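PDB 1R0K: 1-deoxy-D-xylulose 5-phosphate reductoisomerase from Zymomonas mobilis, which catalyses the NADPH-dependent rearrangement and reduction of 1-deoxy-D-xylulose 5-phosphate to 2-C-methyl-D-erythritol 4-phosphate, a divalent-metal-requiring step of isoprenoid biosynthesis. Local coordinates for residues L258-I270 and M280-L292. Sequence-based numbering, arbitrary orientation.
Sequences LAQIGSPDMRTPI and METPAESLDFTKL
A chi1 of 51° sets the hydroxyl of Ser-263 between its own backbone N and carbonyl carbon, facing the backbone of Glu-285, while in Leu-287 a chi1 of -176°, with CG anti to N, lets CD2 meet Ile-261 CG2. The first torsion yields the direct hydrogen bond of the contact: Ser-263 OG donates to Glu-285 O at 2.6 Å, in the carbonyl plane and on a lone pair, with a C=O...O angle of 138°. One water reinforces this join: it accepts from Ser-263 N and Leu-287 N and sits 2.7 Å from Glu-285 O. A second water links Asp-265 OD2 to Glu-285 N. The polar links between 258-270 and 280-292 are thus one hydroxyl bond and two water bridges. At the apolar end, Leu-287 CD2 presses on Ile-261 CG2 at 3.5 Å, tighter than usual for carbons, and also lies over one face of the Phe-289 ring, offset toward its rim.

Further along, the methyl of Ala-284 lies against Asp-265, CB to CB 3.7 Å. That carboxylate is gripped side-on by Arg-267: NE reaches OD1 and NH2 reaches OD2 at 2.8 Å, OD1 and OD2 both lying close to the guanidinium plane. Asp-265 OD1 also accepts from Arg-267 N at 2.9 Å, capping the turn into helix 267-275. Pro-283 lies on one side of the guanidinium, CD offset toward its rim, in a contact modelled too tightly to read closely; NH1 forms a further salt bridge with Asp-22 of helix 15-25. Thr-268 OG1 and Thr-282 OG1 both bond to Asp-254 O of the second subunit; Thr-282 OG1 additionally accepts from Ala-284 N, an ST turn. Residues 258-261 pair antiparallel with a strand of that subunit, which places this strand-to-helix connection and its returning loop at the continuous intersubunit beta-sheet of the DXR homodimer.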
loop_
_atom_site.group_PDB
_atom_site.type_symbol
_atom_site.label_atom_id
_atom_site.label_comp_id
_atom_site.label_asym_id
_atom_site.label_seq_id
_atom_site.Cartn_x
_atom_site.Cartn_y
_atom_site.Cartn_z
ATOM N N LEU B 258 2.814 -1.242 -3.796
ATOM C CA LEU B 258 1.934 -0.754 -2.746
ATOM C C LEU B 258 0.522 -1.106 -3.178
ATOM O O LEU B 258 0.140 -0.874 -4.320
ATOM C CB LEU B 258 2.078 0.761 -2.576
ATOM C CG LEU B 258 3.457 1.222 -2.098
ATOM C CD1 LEU B 258 3.457 2.731 -1.876
ATOM C CD2 LEU B 258 3.813 0.486 -0.806
ATOM N N ALA B 259 -0.246 -1.678 -2.265
ATOM C CA ALA B 259 -1.609 -2.063 -2.581
ATOM C C ALA B 259 -2.573 -1.512 -1.541
ATOM O O ALA B 259 -2.193 -1.262 -0.398
ATOM C CB ALA B 259 -1.714 -3.584 -2.634
ATOM N N GLN B 260 -3.814 -1.294 -1.952
ATOM C CA GLN B 260 -4.827 -0.820 -1.025
ATOM C C GLN B 260 -5.777 -1.999 -0.919
ATOM O O GLN B 260 -6.242 -2.530 -1.934
ATOM C CB GLN B 260 -5.540 0.419 -1.561
ATOM C CG GLN B 260 -6.366 1.157 -0.499
ATOM C CD GLN B 260 -7.760 0.570 -0.304
ATOM O OE1 GLN B 260 -8.473 0.921 0.648
ATOM N NE2 GLN B 260 -8.158 -0.316 -1.206
ATOM N N ILE B 261 -6.032 -2.421 0.312
ATOM C CA ILE B 261 -6.884 -3.570 0.586
ATOM C C ILE B 261 -7.953 -3.197 1.605
ATOM O O ILE B 261 -7.757 -2.292 2.408
ATOM C CB ILE B 261 -6.025 -4.731 1.164
ATOM C CG1 ILE B 261 -4.814 -4.977 0.256
ATOM C CG2 ILE B 261 -6.861 -6.001 1.294
ATOM C CD1 ILE B 261 -3.833 -6.005 0.787
ATOM N N GLY B 262 -9.087 -3.886 1.574
ATOM C CA GLY B 262 -10.115 -3.590 2.558
ATOM C C GLY B 262 -11.466 -4.199 2.270
ATOM O O GLY B 262 -11.631 -4.917 1.290
ATOM N N SER B 263 -12.428 -3.929 3.147
ATOM C CA SER B 263 -13.793 -4.406 2.966
ATOM C C SER B 263 -14.349 -3.595 1.793
ATOM O O SER B 263 -13.710 -2.645 1.333
ATOM C CB SER B 263 -14.613 -4.142 4.228
ATOM O OG SER B 263 -14.483 -2.788 4.635
ATOM N N PRO B 264 -15.541 -3.956 1.288
ATOM C CA PRO B 264 -16.128 -3.225 0.160
ATOM C C PRO B 264 -16.863 -1.916 0.481
ATOM O O PRO B 264 -17.329 -1.229 -0.429
ATOM C CB PRO B 264 -17.049 -4.267 -0.466
ATOM C CG PRO B 264 -17.515 -5.044 0.725
ATOM C CD PRO B 264 -16.257 -5.224 1.526
ATOM N N ASP B 265 -16.961 -1.570 1.763
ATOM C CA ASP B 265 -17.653 -0.349 2.188
ATOM C C ASP B 265 -17.114 0.882 1.453
ATOM O O ASP B 265 -15.939 1.236 1.590
ATOM C CB ASP B 265 -17.474 -0.154 3.693
ATOM C CG ASP B 265 -18.519 0.769 4.296
ATOM O OD1 ASP B 265 -18.849 1.802 3.676
ATOM O OD2 ASP B 265 -19.002 0.459 5.406
ATOM N N MET B 266 -17.981 1.546 0.694
ATOM C CA MET B 266 -17.567 2.720 -0.061
ATOM C C MET B 266 -17.228 3.918 0.819
ATOM O O MET B 266 -16.707 4.919 0.331
ATOM C CB MET B 266 -18.643 3.103 -1.080
ATOM C CG MET B 266 -18.691 2.193 -2.301
ATOM S SD MET B 266 -17.106 2.140 -3.188
ATOM C CE MET B 266 -16.997 3.830 -3.838
ATOM N N ARG B 267 -17.526 3.829 2.114
ATOM C CA ARG B 267 -17.194 4.936 3.006
ATOM C C ARG B 267 -15.682 5.019 3.195
ATOM O O ARG B 267 -15.160 6.049 3.615
ATOM C CB ARG B 267 -17.896 4.787 4.363
ATOM C CG ARG B 267 -19.372 5.180 4.310
ATOM C CD ARG B 267 -20.089 4.930 5.625
ATOM N NE ARG B 267 -20.127 3.507 5.952
ATOM C CZ ARG B 267 -20.814 2.994 6.969
ATOM N NH1 ARG B 267 -21.525 3.794 7.756
ATOM N NH2 ARG B 267 -20.773 1.687 7.211
ATOM N N THR B 268 -14.972 3.940 2.880
ATOM C CA THR B 268 -13.519 3.971 3.022
ATOM C C THR B 268 -12.928 4.890 1.951
ATOM O O THR B 268 -12.219 5.834 2.276
ATOM C CB THR B 268 -12.903 2.557 2.941
ATOM O OG1 THR B 268 -13.286 1.817 4.108
ATOM C CG2 THR B 268 -11.372 2.636 2.875
ATOM N N PRO B 269 -13.203 4.623 0.663
ATOM C CA PRO B 269 -12.639 5.529 -0.345
ATOM C C PRO B 269 -13.245 6.939 -0.244
ATOM O O PRO B 269 -12.550 7.932 -0.434
ATOM C CB PRO B 269 -12.969 4.831 -1.671
ATOM C CG PRO B 269 -14.200 4.007 -1.335
ATOM C CD PRO B 269 -13.827 3.454 0.020
ATOM N N ILE B 270 -14.539 7.031 0.061
ATOM C CA ILE B 270 -15.167 8.344 0.187
ATOM C C ILE B 270 -14.515 9.068 1.359
ATOM O O ILE B 270 -14.121 10.227 1.242
ATOM C CB ILE B 270 -16.703 8.239 0.428
ATOM C CG1 ILE B 270 -17.398 7.699 -0.824
ATOM C CG2 ILE B 270 -17.282 9.614 0.767
ATOM C CD1 ILE B 270 -18.874 7.412 -0.632
ATOM N N MET B 280 -9.811 10.312 8.286
ATOM C CA MET B 280 -10.912 10.387 9.235
ATOM C C MET B 280 -11.409 8.985 9.513
ATOM O O MET B 280 -11.238 8.081 8.700
ATOM C CB MET B 280 -12.065 11.212 8.664
ATOM C CG MET B 280 -12.786 10.537 7.508
ATOM S SD MET B 280 -14.008 11.607 6.713
ATOM C CE MET B 280 -15.349 11.575 7.930
ATOM N N GLU B 281 -12.029 8.798 10.665
ATOM C CA GLU B 281 -12.555 7.491 10.980
ATOM C C GLU B 281 -13.877 7.300 10.237
ATOM O O GLU B 281 -14.585 8.270 9.952
ATOM C CB GLU B 281 -12.776 7.365 12.488
ATOM C CG GLU B 281 -13.300 6.005 12.904
ATOM C CD GLU B 281 -13.126 5.746 14.380
ATOM O OE1 GLU B 281 -13.606 6.569 15.187
ATOM O OE2 GLU B 281 -12.509 4.716 14.730
ATOM N N THR B 282 -14.175 6.060 9.869
ATOM C CA THR B 282 -15.447 5.736 9.221
ATOM C C THR B 282 -15.855 4.421 9.863
ATOM O O THR B 282 -15.038 3.759 10.498
ATOM C CB THR B 282 -15.336 5.514 7.688
ATOM O OG1 THR B 282 -14.774 4.224 7.427
ATOM C CG2 THR B 282 -14.470 6.593 7.040
ATOM N N PRO B 283 -17.131 4.037 9.740
ATOM C CA PRO B 283 -17.514 2.765 10.360
ATOM C C PRO B 283 -17.256 1.555 9.465
ATOM O O PRO B 283 -17.704 0.455 9.757
ATOM C CB PRO B 283 -18.991 2.966 10.682
ATOM C CG PRO B 283 -19.446 3.894 9.621
ATOM C CD PRO B 283 -18.309 4.871 9.446
ATOM N N ALA B 284 -16.517 1.756 8.378
ATOM C CA ALA B 284 -16.208 0.652 7.471
ATOM C C ALA B 284 -15.594 -0.512 8.250
ATOM O O ALA B 284 -14.782 -0.312 9.155
ATOM C CB ALA B 284 -15.247 1.118 6.378
ATOM N N GLU B 285 -15.983 -1.727 7.894
ATOM C CA GLU B 285 -15.480 -2.918 8.562
ATOM C C GLU B 285 -14.011 -3.197 8.237
ATOM O O GLU B 285 -13.566 -3.008 7.101
ATOM C CB GLU B 285 -16.339 -4.122 8.171
ATOM C CG GLU B 285 -15.859 -5.448 8.736
ATOM C CD GLU B 285 -16.825 -6.587 8.455
ATOM O OE1 GLU B 285 -17.180 -6.801 7.275
ATOM O OE2 GLU B 285 -17.227 -7.274 9.416
ATOM N N SER B 286 -13.266 -3.638 9.248
ATOM C CA SER B 286 -11.857 -3.976 9.089
ATOM C C SER B 286 -11.773 -5.366 8.470
ATOM O O SER B 286 -12.299 -6.332 9.027
ATOM C CB SER B 286 -11.150 -3.988 10.444
ATOM O OG SER B 286 -11.130 -2.701 11.023
ATOM N N LEU B 287 -11.108 -5.471 7.325
ATOM C CA LEU B 287 -10.991 -6.754 6.651
ATOM C C LEU B 287 -10.353 -7.811 7.555
ATOM O O LEU B 287 -9.269 -7.609 8.101
ATOM C CB LEU B 287 -10.177 -6.610 5.359
ATOM C CG LEU B 287 -10.068 -7.881 4.506
ATOM C CD1 LEU B 287 -11.441 -8.242 3.948
ATOM C CD2 LEU B 287 -9.075 -7.663 3.370
ATOM N N ASP B 288 -11.050 -8.930 7.717
ATOM C CA ASP B 288 -10.573 -10.039 8.537
ATOM C C ASP B 288 -9.902 -11.032 7.594
ATOM O O ASP B 288 -10.579 -11.811 6.918
ATOM C CB ASP B 288 -11.751 -10.718 9.242
ATOM C CG ASP B 288 -11.309 -11.769 10.238
ATOM O OD1 ASP B 288 -10.302 -12.463 9.976
ATOM O OD2 ASP B 288 -11.982 -11.909 11.282
ATOM N N PHE B 289 -8.575 -11.005 7.543
ATOM C CA PHE B 289 -7.840 -11.903 6.656
ATOM C C PHE B 289 -7.952 -13.383 7.023
ATOM O O PHE B 289 -7.875 -14.252 6.149
ATOM C CB PHE B 289 -6.360 -11.517 6.612
ATOM C CG PHE B 289 -6.095 -10.187 5.961
ATOM C CD1 PHE B 289 -6.146 -9.010 6.700
ATOM C CD2 PHE B 289 -5.794 -10.115 4.601
ATOM C CE1 PHE B 289 -5.897 -7.776 6.094
ATOM C CE2 PHE B 289 -5.545 -8.891 3.989
ATOM C CZ PHE B 289 -5.595 -7.722 4.736
ATOM N N THR B 290 -8.111 -13.665 8.312
ATOM C CA THR B 290 -8.224 -15.042 8.790
ATOM C C THR B 290 -9.512 -15.673 8.258
ATOM O O THR B 290 -9.540 -16.849 7.888
ATOM C CB THR B 290 -8.232 -15.089 10.339
ATOM O OG1 THR B 290 -7.058 -14.436 10.846
ATOM C CG2 THR B 290 -8.235 -16.527 10.826
ATOM N N LYS B 291 -10.575 -14.877 8.219
ATOM C CA LYS B 291 -11.863 -15.344 7.725
ATOM C C LYS B 291 -11.763 -15.486 6.211
ATOM O O LYS B 291 -12.253 -16.452 5.629
ATOM C CB LYS B 291 -12.953 -14.338 8.091
ATOM C CG LYS B 291 -14.366 -14.793 7.766
ATOM C CD LYS B 291 -15.371 -13.736 8.189
ATOM C CE LYS B 291 -16.791 -14.138 7.838
ATOM N NZ LYS B 291 -17.759 -13.071 8.222
ATOM N N LEU B 292 -11.124 -14.506 5.583
ATOM C CA LEU B 292 -10.924 -14.505 4.140
ATOM C C LEU B 292 -10.201 -15.786 3.740
ATOM O O LEU B 292 -10.615 -16.494 2.817
ATOM C CB LEU B 292 -10.080 -13.293 3.747
ATOM C CG LEU B 292 -9.511 -13.266 2.332
ATOM C CD1 LEU B 292 -10.640 -13.348 1.311
ATOM C CD2 LEU B 292 -8.704 -11.995 2.150
HETATM O O HOH W 1 -11.115 -2.749 5.884
HETATM O O HOH W 2 -18.526 -2.031 6.325
#